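Local coordinates for protein Ddb_g0293866 (Dictyostelium discoideum, PDB 5LW6) that binds ADP-ribose through this macrodomain, one piece of a longer protein that probably binds poly-ADP-ribose and acts in sensing DNA damage, at residues A78-E83 against E243-L248; N108-F113 against D119-R124. One frame throughout, in Å; residues are numbered along the deposited sequence. Where two conformers were deposited one is given.

Contact 1 of 2, residues A78-E83 against E243-L248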
# COMPACT_ATOMS: atom_id res chain seq x y z
N ALA A 78 -7.58 4.97 8.89
CA ALA A 78 -7.98 6.39 8.90
C ALA A 78 -7.05 7.19 9.80
O ALA A 78 -6.64 8.30 9.47
CB ALA A 78 -9.40 6.59 9.39
N ASN A 79 -6.77 6.64 10.97
CA ASN A 79 -5.93 7.32 11.89
C ASN A 79 -4.48 7.48 11.35
O ASN A 79 -3.86 8.53 11.51
CB ASN A 79 -5.99 6.66 13.29
CG ASN A 79 -7.22 7.13 14.13
OD1 ASN A 79 -7.63 6.43 15.08
ND2 ASN A 79 -7.83 8.27 13.80
N ALA A 80 -3.91 6.45 10.72
CA ALA A 80 -2.58 6.48 10.22
C ALA A 80 -2.50 7.52 9.07
O ALA A 80 -1.53 8.28 8.94
CB ALA A 80 -2.13 5.13 9.72
N ILE A 81 -3.55 7.54 8.24
CA ILE A 81 -3.58 8.41 7.10
C ILE A 81 -3.61 9.86 7.58
O ILE A 81 -2.91 10.74 7.06
CB ILE A 81 -4.79 8.09 6.15
CG1 ILE A 81 -4.47 6.79 5.34
CG2 ILE A 81 -5.07 9.23 5.14
CD1 ILE A 81 -5.69 6.10 4.74
N SER A 82 -4.47 10.10 8.55
CA SER A 82 -4.61 11.43 9.10
C SER A 82 -3.33 11.88 9.81
O SER A 82 -2.92 13.03 9.68
CB SER A 82 -5.90 11.59 9.94
OG SER A 82 -5.98 12.92 10.36
N GLU A 83 -2.64 10.96 10.50
CA GLU A 83 -1.41 11.25 11.14
C GLU A 83 -0.35 11.72 10.12
O GLU A 83 0.32 12.76 10.33
CB GLU A 83 -0.91 10.05 11.91
CG GLU A 83 0.41 10.20 12.67
CD GLU A 83 0.87 8.90 13.34
OE1 GLU A 83 0.93 7.86 12.61
OE2 GLU A 83 1.19 8.89 14.57
N GLU A 243 1.86 -0.71 12.10
CA GLU A 243 3.24 -0.64 11.69
C GLU A 243 3.37 -0.77 10.17
O GLU A 243 4.25 -0.16 9.58
CB GLU A 243 4.04 -1.75 12.37
CG GLU A 243 5.51 -1.83 12.00
CD GLU A 243 6.42 -0.65 12.30
OE1 GLU A 243 6.07 0.34 13.00
OE2 GLU A 243 7.61 -0.77 11.84
N THR A 244 2.53 -1.58 9.55
CA THR A 244 2.47 -1.71 8.07
C THR A 244 2.22 -0.32 7.44
O THR A 244 2.92 0.08 6.52
CB THR A 244 1.49 -2.76 7.60
OG1 THR A 244 1.62 -4.00 8.33
CG2 THR A 244 1.70 -3.03 6.17
N TYR A 245 1.26 0.41 7.97
CA TYR A 245 1.00 1.73 7.44
C TYR A 245 2.18 2.66 7.65
O TYR A 245 2.61 3.38 6.77
CB TYR A 245 -0.27 2.36 8.03
CG TYR A 245 -1.54 1.89 7.36
CD1 TYR A 245 -1.96 2.45 6.16
CD2 TYR A 245 -2.29 0.88 7.87
CE1 TYR A 245 -3.11 2.00 5.54
CE2 TYR A 245 -3.45 0.43 7.25
CZ TYR A 245 -3.85 0.98 6.06
OH TYR A 245 -5.02 0.51 5.39
N HIS A 246 2.75 2.63 8.84
CA HIS A 246 3.96 3.44 9.10
C HIS A 246 5.08 3.14 8.14
O HIS A 246 5.68 4.02 7.60
CB HIS A 246 4.41 3.27 10.55
CG HIS A 246 3.54 3.98 11.54
ND1 HIS A 246 3.32 3.52 12.82
CD2 HIS A 246 2.86 5.15 11.44
CE1 HIS A 246 2.50 4.35 13.45
NE2 HIS A 246 2.24 5.37 12.65
N SER A 247 5.36 1.86 7.92
CA SER A 247 6.35 1.44 6.95
C SER A 247 6.05 1.93 5.55
O SER A 247 6.96 2.37 4.80
CB SER A 247 6.39 -0.08 6.93
OG SER A 247 6.94 -0.47 8.15
N LEU A 248 4.80 1.81 5.14
CA LEU A 248 4.41 2.27 3.83
C LEU A 248 4.67 3.76 3.67
O LEU A 248 5.20 4.21 2.66
CB LEU A 248 2.94 1.90 3.63
CG LEU A 248 2.30 2.39 2.35
CD1 LEU A 248 3.03 1.82 1.13
CD2 LEU A 248 0.83 2.00 2.35
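Tyr245 overlaps Ala80 at the root of its side chain: its CB lies 3.7 Å from the CB of Ala80, and its CG is 4.1 Å from that same methyl. Two helices of the macrodomain, 70-87 and 237-253, meet here against the mixed central sheet; within 78-83 and 243-248 the nearest CA atoms are those of Ala80 and Tyr245, 6.6 Å apart. Ala80 presents only its methyl here, and the two CB atoms meet directly. With CG anti to its own carbonyl carbon (chi1 -82°), the ring runs on past Ala80 to Phe58 of strand 55-59, and Tyr245 OH is hydrogen-bonded to the backbone N of Ile61. Nearer the surface the contact turns polar. The chain of Glu83 reaches out with CG anti to the backbone N and meets His246, whose other neighbours include Pro40 and Tyr42; the carboxylate and imidazole planes are 38° apart. Replacing His246 by an alanine would probably leave the Glu83 carboxylate without this partner and free to swing toward solvent. In the bond itself, His246 NE2 donates to the syn lone pair of Glu83 OE1 at 2.8 Å, with the oxygen only 4° out of the ring plane.

Contact 2 of 2, residues N108-F113 against D119-R124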
# COMPACT_ATOMS: atom_id res chain seq x y z
N ASN A 108 -21.38 3.52 4.83
CA ASN A 108 -20.96 3.43 6.21
C ASN A 108 -19.43 3.49 6.35
O ASN A 108 -18.91 4.08 7.30
CB ASN A 108 -21.55 2.20 6.95
CG ASN A 108 -23.04 2.36 7.31
OD1 ASN A 108 -23.66 1.42 7.82
ND2 ASN A 108 -23.62 3.51 7.06
N LEU A 109 -18.73 2.84 5.42
CA LEU A 109 -17.27 2.89 5.42
C LEU A 109 -16.81 4.31 5.25
O LEU A 109 -16.01 4.81 6.01
CB LEU A 109 -16.69 1.99 4.33
CG LEU A 109 -15.17 2.01 4.30
CD1 LEU A 109 -14.69 1.33 5.52
CD2 LEU A 109 -14.68 1.33 3.04
N ILE A 110 -17.34 4.98 4.26
CA ILE A 110 -16.93 6.35 3.99
C ILE A 110 -17.26 7.23 5.18
O ILE A 110 -16.47 8.08 5.58
CB ILE A 110 -17.59 6.86 2.68
CG1 ILE A 110 -17.19 6.07 1.40
CG2 ILE A 110 -17.44 8.38 2.62
CD1 ILE A 110 -15.71 5.98 1.14
N GLN A 111 -18.44 7.08 5.75
CA GLN A 111 -18.81 7.85 6.98
C GLN A 111 -17.83 7.62 8.14
O GLN A 111 -17.53 8.51 8.89
CB GLN A 111 -20.24 7.48 7.46
CG GLN A 111 -21.33 8.07 6.61
CD GLN A 111 -22.71 7.66 7.08
OE1 GLN A 111 -22.89 6.69 7.85
NE2 GLN A 111 -23.73 8.42 6.65
N SER A 112 -17.30 6.40 8.26
CA SER A 112 -16.39 6.06 9.33
C SER A 112 -15.10 6.81 9.12
O SER A 112 -14.53 7.36 10.08
CB SER A 112 -16.05 4.56 9.34
OG SER A 112 -15.40 4.26 10.56
N PHE A 113 -14.60 6.83 7.88
CA PHE A 113 -13.47 7.65 7.58
C PHE A 113 -13.74 9.10 7.92
O PHE A 113 -12.88 9.76 8.56
CB PHE A 113 -12.93 7.51 6.12
CG PHE A 113 -12.05 6.32 5.95
CD1 PHE A 113 -12.60 5.12 5.72
CD2 PHE A 113 -10.70 6.41 5.95
CE1 PHE A 113 -11.81 3.96 5.54
CE2 PHE A 113 -9.89 5.28 5.84
CZ PHE A 113 -10.43 4.05 5.64
N ASP A 119 -14.60 15.50 10.27
CA ASP A 119 -15.26 16.24 9.17
C ASP A 119 -14.37 17.18 8.38
O ASP A 119 -14.87 18.16 7.80
CB ASP A 119 -16.57 16.98 9.65
CG ASP A 119 -17.75 16.02 9.83
OD1 ASP A 119 -18.02 15.23 8.90
OD2 ASP A 119 -18.37 15.98 10.94
N LYS A 120 -13.06 16.90 8.34
CA LYS A 120 -12.12 17.72 7.60
C LYS A 120 -11.33 16.74 6.76
O LYS A 120 -10.17 16.51 6.94
CB LYS A 120 -11.23 18.56 8.50
CG LYS A 120 -11.98 19.69 9.24
CD LYS A 120 -11.15 20.32 10.33
CE LYS A 120 -11.07 19.39 11.52
NZ LYS A 120 -10.25 19.99 12.58
N TRP A 121 -12.00 16.18 5.79
CA TRP A 121 -11.36 15.22 4.86
C TRP A 121 -10.31 15.94 4.02
O TRP A 121 -10.60 16.87 3.31
CB TRP A 121 -12.43 14.60 4.00
CG TRP A 121 -12.01 13.46 3.18
CD1 TRP A 121 -11.03 13.43 2.21
CD2 TRP A 121 -12.58 12.12 3.22
NE1 TRP A 121 -10.97 12.17 1.64
CE2 TRP A 121 -11.92 11.37 2.22
CE3 TRP A 121 -13.59 11.52 3.98
CZ2 TRP A 121 -12.22 10.05 2.00
CZ3 TRP A 121 -13.94 10.27 3.72
CH2 TRP A 121 -13.21 9.49 2.77
N ASP A 122 -9.06 15.52 4.10
CA ASP A 122 -7.98 16.14 3.34
C ASP A 122 -8.15 15.96 1.85
O ASP A 122 -8.32 14.86 1.38
CB ASP A 122 -6.65 15.51 3.81
CG ASP A 122 -5.46 16.34 3.45
OD1 ASP A 122 -5.28 16.64 2.24
OD2 ASP A 122 -4.74 16.76 4.39
N LYS A 123 -8.13 17.06 1.08
CA LYS A 123 -8.24 17.03 -0.41
C LYS A 123 -7.23 16.11 -1.07
O LYS A 123 -7.46 15.68 -2.16
CB LYS A 123 -8.10 18.46 -1.04
CG LYS A 123 -6.75 19.13 -0.76
CD LYS A 123 -6.52 20.57 -1.30
CE LYS A 123 -5.02 20.86 -1.11
NZ LYS A 123 -4.57 22.26 -1.29
N ARG A 124 -6.13 15.80 -0.39
CA ARG A 124 -5.08 14.95 -0.93
C ARG A 124 -5.35 13.47 -0.78
O ARG A 124 -4.59 12.70 -1.31
CB ARG A 124 -3.75 15.24 -0.30
CG ARG A 124 -3.19 16.64 -0.58
CD ARG A 124 -2.04 16.99 0.32
NE ARG A 124 -2.37 17.03 1.74
CZ ARG A 124 -1.45 17.12 2.71
NH1 ARG A 124 -0.18 17.17 2.43
NH2 ARG A 124 -1.81 17.16 3.99
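Trp121 reaches Ile110 and Phe113 of helix 107-116 with the outer rim of its indole, and its course can be followed from CB. CB leaves the loop backbone toward the helix, and CG is anti to the backbone N (chi1 -170°), which carries the ring system outward from the loop. The two rings of the indole meet different partners. On the five-membered ring, NE1 donates a hydrogen bond to the backbone O of Phe125, so the polar edge is satisfied by the start of the next strand and not by the helix. The six-membered ring carries the contact through two carbons. CZ3 lies 3.8 Å from the carbonyl O of Ile110, which sits at the edge of the ring and in its plane. The same CZ3 is 4.1 Å from CG2 of Ile110, the side chain crossing the indole at about a right angle, and 3.8 Å from CB of Phe113. CH2, the next carbon round, stands 3.9 Å from that CB.

The contact belongs to an alpha-to-beta connection of the macrodomain: the loop leaves helix 107-116 and enters strand 125-130, an outermost strand of the sheet, and Trp121 touches both, meeting Ile127 on the strand side. Phe117 meets it edge-to-face.

Further along the loop, Asp122 forms an Asx turn, its OD1 accepting from the backbone N of Arg124 at 2.9 Å through the anti lone pair. The guanidinium of Arg124 grips the carboxylate side-on: NE bonds to Asp122 OD1 and NH2 to Asp122 OD2, both at 3.0 Å and both 30° out of the carboxylate plane. NH1 is hydrogen-bonded to the backbone O of His88 and of Glu91, and NH2 also to that of Leu85.

From the N terminus the chain passes through strand 55-59 into helix 70-87, which carries the first half of contact 1. Strand 95-101 and helix 107-116 follow, and contact 2 then closes a short loop, its segments only six residues apart at the nearest ends, before strand 125-130. The chain goes on through the rest of the sheet to helix 237-253, where contact 1 closes a loop of about 160 residues with contact 2 nested inside it. Helix 70-87 lies between the other two helices: the centres of the contacts are about 15 Å apart, yet they touch directly, Ala78 CB packing 3.7 Å from Phe113 CD2.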